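Local coordinates for protein hypothetical dTDP-4-dehydrorhamnose 3,5-epimerase (Sulfolobus tokodaii, PDB 2B9U) that probably catalyses epimerisation at C3' and C5' of a dTDP-4-keto-6-deoxy sugar on the way to dTDP-L-rhamnose, working as a homodimer, at residues Glu136-Pro139 / Pro140-Arg143; Ile158-Asp161 / Lys162-Gln165. One frame throughout, in Å; residues are numbered along the deposited sequence.

Contact 1. Residues Glu136-Pro139 / Pro140-Arg143; sequences EYSP and PHER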
loop_
_atom_site.group_PDB
_atom_site.type_symbol
_atom_site.label_atom_id
_atom_site.label_comp_id
_atom_site.label_asym_id
_atom_site.label_seq_id
_atom_site.Cartn_x
_atom_site.Cartn_y
_atom_site.Cartn_z
ATOM N N GLU A 136 -7.027 9.362 -11.301
ATOM C CA GLU A 136 -5.701 8.840 -11.560
ATOM C C GLU A 136 -4.707 9.936 -11.947
ATOM O O GLU A 136 -5.072 11.103 -12.116
ATOM C CB GLU A 136 -5.766 7.770 -12.648
ATOM C CG GLU A 136 -6.546 6.543 -12.233
ATOM C CD GLU A 136 -6.559 5.457 -13.297
ATOM O OE1 GLU A 136 -5.751 5.524 -14.265
ATOM O OE2 GLU A 136 -7.395 4.538 -13.158
ATOM N N TYR A 137 -3.444 9.534 -12.036
ATOM C CA TYR A 137 -2.383 10.275 -12.689
ATOM C C TYR A 137 -2.883 10.886 -13.988
ATOM O O TYR A 137 -3.431 10.183 -14.851
ATOM C CB TYR A 137 -1.261 9.298 -12.988
ATOM C CG TYR A 137 -0.066 9.830 -13.750
ATOM C CD1 TYR A 137 0.595 10.991 -13.350
ATOM C CD2 TYR A 137 0.440 9.128 -14.841
ATOM C CE1 TYR A 137 1.719 11.452 -14.046
ATOM C CE2 TYR A 137 1.563 9.576 -15.532
ATOM C CZ TYR A 137 2.195 10.730 -15.130
ATOM O OH TYR A 137 3.284 11.175 -15.830
ATOM N N SER A 138 -2.721 12.199 -14.103
ATOM C CA SER A 138 -3.127 12.938 -15.298
ATOM C C SER A 138 -2.196 14.134 -15.476
ATOM O O SER A 138 -2.443 15.206 -14.910
ATOM C CB SER A 138 -4.591 13.392 -15.195
ATOM O OG SER A 138 -5.007 14.083 -16.363
ATOM N N PRO A 139 -1.104 13.941 -16.239
ATOM C CA PRO A 139 -0.110 14.981 -16.543
ATOM C C PRO A 139 -0.658 16.343 -17.030
ATOM O O PRO A 139 -0.137 17.379 -16.601
ATOM C CB PRO A 139 0.764 14.328 -17.611
ATOM C CG PRO A 139 0.664 12.876 -17.321
ATOM C CD PRO A 139 -0.739 12.649 -16.849
ATOM N N PRO A 140 -1.682 16.357 -17.923
ATOM C CA PRO A 140 -2.200 17.673 -18.326
ATOM C C PRO A 140 -2.721 18.536 -17.166
ATOM O O PRO A 140 -2.717 19.770 -17.275
ATOM C CB PRO A 140 -3.344 17.322 -19.287
ATOM C CG PRO A 140 -2.980 15.966 -19.824
ATOM C CD PRO A 140 -2.387 15.268 -18.637
ATOM N N HIS A 141 -3.139 17.892 -16.075
ATOM C CA HIS A 141 -3.741 18.575 -14.931
ATOM C C HIS A 141 -2.788 18.764 -13.729
ATOM O O HIS A 141 -3.172 19.344 -12.706
ATOM C CB HIS A 141 -5.008 17.835 -14.498
ATOM C CG HIS A 141 -6.004 17.658 -15.598
ATOM N ND1 HIS A 141 -5.869 16.694 -16.574
ATOM C CD2 HIS A 141 -7.150 18.320 -15.879
ATOM C CE1 HIS A 141 -6.893 16.769 -17.408
ATOM N NE2 HIS A 141 -7.686 17.748 -17.007
ATOM N N GLU A 142 -1.556 18.278 -13.863
ATOM C CA GLU A 142 -0.546 18.408 -12.811
ATOM C C GLU A 142 -0.117 19.859 -12.630
ATOM O O GLU A 142 0.095 20.577 -13.607
ATOM C CB GLU A 142 0.669 17.520 -13.108
ATOM C CG GLU A 142 0.490 16.056 -12.693
ATOM C CD GLU A 142 1.641 15.137 -13.136
ATOM O OE1 GLU A 142 2.224 15.359 -14.230
ATOM O OE2 GLU A 142 1.956 14.178 -12.390
ATOM N N ARG A 143 -0.022 20.279 -11.370
ATOM C CA ARG A 143 0.471 21.604 -10.986
ATOM C C ARG A 143 1.262 21.489 -9.667
ATOM O O ARG A 143 1.100 20.523 -8.917
ATOM C CB ARG A 143 -0.691 22.596 -10.805
ATOM C CG ARG A 143 -1.471 22.991 -12.082
ATOM C CD ARG A 143 -0.577 23.684 -13.139
ATOM N NE ARG A 143 -1.348 24.355 -14.192
ATOM C CZ ARG A 143 -1.937 23.736 -15.218
ATOM N NH1 ARG A 143 -1.860 22.410 -15.359
ATOM N NH2 ARG A 143 -2.615 24.448 -16.114
HETATM O O HOH W 1 0.836 20.186 -16.594
#
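Pro139 O is gripped twice: Glu142 N donates to it over 3.2 Å at 157°, and a water donates a hydrogen bond to it at 3.0 Å. The same water donates to Glu142 O and so bridges the turn. One residue earlier, His141 N bonds to Ser138 O at 3.0 Å, so two successive i to i+3 bonds wind the chain into a short 3-10 turn. A side-chain link follows the same step: Ser138 OG and His141 ND1 share a 2.8 Å hydrogen bond at the edge of the imidazole, the hydroxyl having been swung anti to its own backbone N (chi1 -179°). The turn ends the loop after strand 126-133 and delivers the chain into strand 142-144, an outermost strand, within this chain, of the five-stranded sheet of this cupin-type jelly roll. On the turn's other flank the Tyr137 ring, predicted to stack on the substrate's thymine, is framed by its neighbours. Pro139 CD lies over the ring centre, 3.8 Å above the plane, while Glu142 OE2 comes in at the ring edge, 3.2 Å from Tyr137 CE1, with the carboxylate turned 69° from the ring. Gln46 and Gln63 bond to the backbone NH groups of Tyr137 and Ser138.

Contact 2. Residues Ile158-Asp161 / Lys162-Gln165; sequences IISD and KDLQ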
loop_
_atom_site.group_PDB
_atom_site.type_symbol
_atom_site.label_atom_id
_atom_site.label_comp_id
_atom_site.label_asym_id
_atom_site.label_seq_id
_atom_site.Cartn_x
_atom_site.Cartn_y
_atom_site.Cartn_z
ATOM N N ILE A 158 17.668 17.390 -1.305
ATOM C CA ILE A 158 17.781 16.719 -2.609
ATOM C C ILE A 158 16.447 16.814 -3.353
ATOM O O ILE A 158 15.409 16.394 -2.863
ATOM C CB ILE A 158 18.286 15.257 -2.471
ATOM C CG1 ILE A 158 19.669 15.246 -1.806
ATOM C CG2 ILE A 158 18.329 14.537 -3.834
ATOM C CD1 ILE A 158 20.024 13.918 -1.173
ATOM N N ILE A 159 16.468 17.378 -4.546
ATOM C CA ILE A 159 15.226 17.797 -5.164
ATOM C C ILE A 159 15.338 17.744 -6.686
ATOM O O ILE A 159 16.418 17.925 -7.236
ATOM C CB ILE A 159 14.818 19.206 -4.640
ATOM C CG1 ILE A 159 13.425 19.602 -5.145
ATOM C CG2 ILE A 159 15.906 20.261 -4.955
ATOM C CD1 ILE A 159 12.758 20.699 -4.325
ATOM N N SER A 160 14.229 17.478 -7.360
ATOM C CA SER A 160 14.258 17.288 -8.800
ATOM C C SER A 160 14.174 18.635 -9.528
ATOM O O SER A 160 13.679 19.638 -8.970
ATOM C CB SER A 160 13.095 16.404 -9.244
ATOM O OG SER A 160 11.912 17.175 -9.285
ATOM N N ASP A 161 14.661 18.632 -10.767
ATOM C CA ASP A 161 14.539 19.769 -11.684
ATOM C C ASP A 161 13.089 20.258 -11.793
ATOM O O ASP A 161 12.837 21.454 -11.701
ATOM C CB ASP A 161 15.064 19.407 -13.084
ATOM C CG ASP A 161 16.587 19.307 -13.151
ATOM O OD1 ASP A 161 17.274 19.519 -12.127
ATOM O OD2 ASP A 161 17.102 19.021 -14.254
ATOM N N LYS A 162 12.149 19.330 -11.985
ATOM C CA LYS A 162 10.715 19.656 -12.034
ATOM C C LYS A 162 10.254 20.408 -10.795
ATOM O O LYS A 162 9.506 21.394 -10.898
ATOM C CB LYS A 162 9.868 18.384 -12.203
ATOM C CG LYS A 162 9.482 18.051 -13.656
ATOM C CD LYS A 162 8.948 16.611 -13.825
ATOM C CE LYS A 162 7.660 16.338 -13.040
ATOM N NZ LYS A 162 7.379 14.851 -12.946
ATOM N N ASP A 163 10.703 19.949 -9.626
ATOM C CA ASP A 163 10.268 20.548 -8.365
ATOM C C ASP A 163 10.940 21.899 -8.121
ATOM O O ASP A 163 10.386 22.769 -7.453
ATOM C CB ASP A 163 10.465 19.575 -7.186
ATOM C CG ASP A 163 9.396 18.474 -7.139
ATOM O OD1 ASP A 163 8.428 18.530 -7.936
ATOM O OD2 ASP A 163 9.525 17.551 -6.305
ATOM N N LEU A 164 12.125 22.082 -8.690
ATOM C CA LEU A 164 12.841 23.351 -8.570
ATOM C C LEU A 164 12.202 24.468 -9.387
ATOM O O LEU A 164 12.364 25.635 -9.055
ATOM C CB LEU A 164 14.309 23.192 -8.952
ATOM C CG LEU A 164 15.231 22.570 -7.921
ATOM C CD1 LEU A 164 16.491 22.076 -8.601
ATOM C CD2 LEU A 164 15.574 23.594 -6.844
ATOM N N GLN A 165 11.476 24.118 -10.449
ATOM C CA GLN A 165 10.837 25.148 -11.270
ATOM C C GLN A 165 9.394 25.460 -10.902
ATOM O O GLN A 165 8.777 26.355 -11.492
ATOM C CB GLN A 165 10.989 24.862 -12.762
ATOM C CG GLN A 165 12.444 25.028 -13.283
ATOM C CD GLN A 165 12.924 26.487 -13.454
ATOM O OE1 GLN A 165 12.306 27.454 -12.959
ATOM N NE2 GLN A 165 14.046 26.642 -14.146
HETATM O O HOH W 2 11.959 16.556 -5.851
#
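Between Ser160 and Asp163 the chain bends from an extended approach into a single helical turn, and the first helical bond runs from Leu164 N to Ser160 O at 2.9 Å; Asp161 O receives two weak bonds, from Leu164 N and Gln165 N. Ser160 is the N-cap. Its OG sits between the backbone N and the carbonyl carbon (chi1 79°), which turns it back under the helix start, where it accepts from Asp163 N over 3.0 Å at 154°. In a capping box the third helical residue would answer with a direct bond to the N-cap NH. Here a water takes that place, accepting from Ser160 N at 2.9 Å and donating to Asp163 OD2 at 2.7 Å. The apolar partner of this arrangement is a hydrophobic staple, which clips the residue before the cap to the fourth residue of the helix: Ile159 CG2 rests on Leu164 CG at 3.8 Å, the two side chains crossing at an angle. The other branch of Ile159 is used differently, CG1 lying 3.6 Å from Asp163 CB and the CD1 methyl close behind. Cap, water bridge and staple probably help to fix this one-turn helix, which has few backbone bonds of its own. From the second subunit, Lys23 bonds to Ile159 O, and Arg24 packs against Ser160 and Asp163. The Asp163 carboxylate reaches inward as well, OD1 to His61 NE2 and OD2 to Gly59 N. Since OD2 takes both that amide and the water tied to Ser160 N, while OD1 engages the imidazole, the rotation of the carboxylate is set through both oxygens, so the cap probably helps to orient the carboxylate that His61 meets.

In the fold
Contact 1 closes before contact 2 opens, and the chain between them runs from strand 142-144 to helix 161-164. Their centres are about 17 Å apart and their nearest atoms about 5 Å apart, without touching. Both border strand 57-63: the 140-143 segment pairs with it at Tyr62, while the 162-165 segment reaches it through Asp163. The side chain of Lys162 also comes to about 6 Å from that of Tyr137, so that side chain lies near the predicted thymine-stacking residue. Since both contacts also touch the second subunit, the two turns probably lie at the dimer interface close to where the nucleotide would bind.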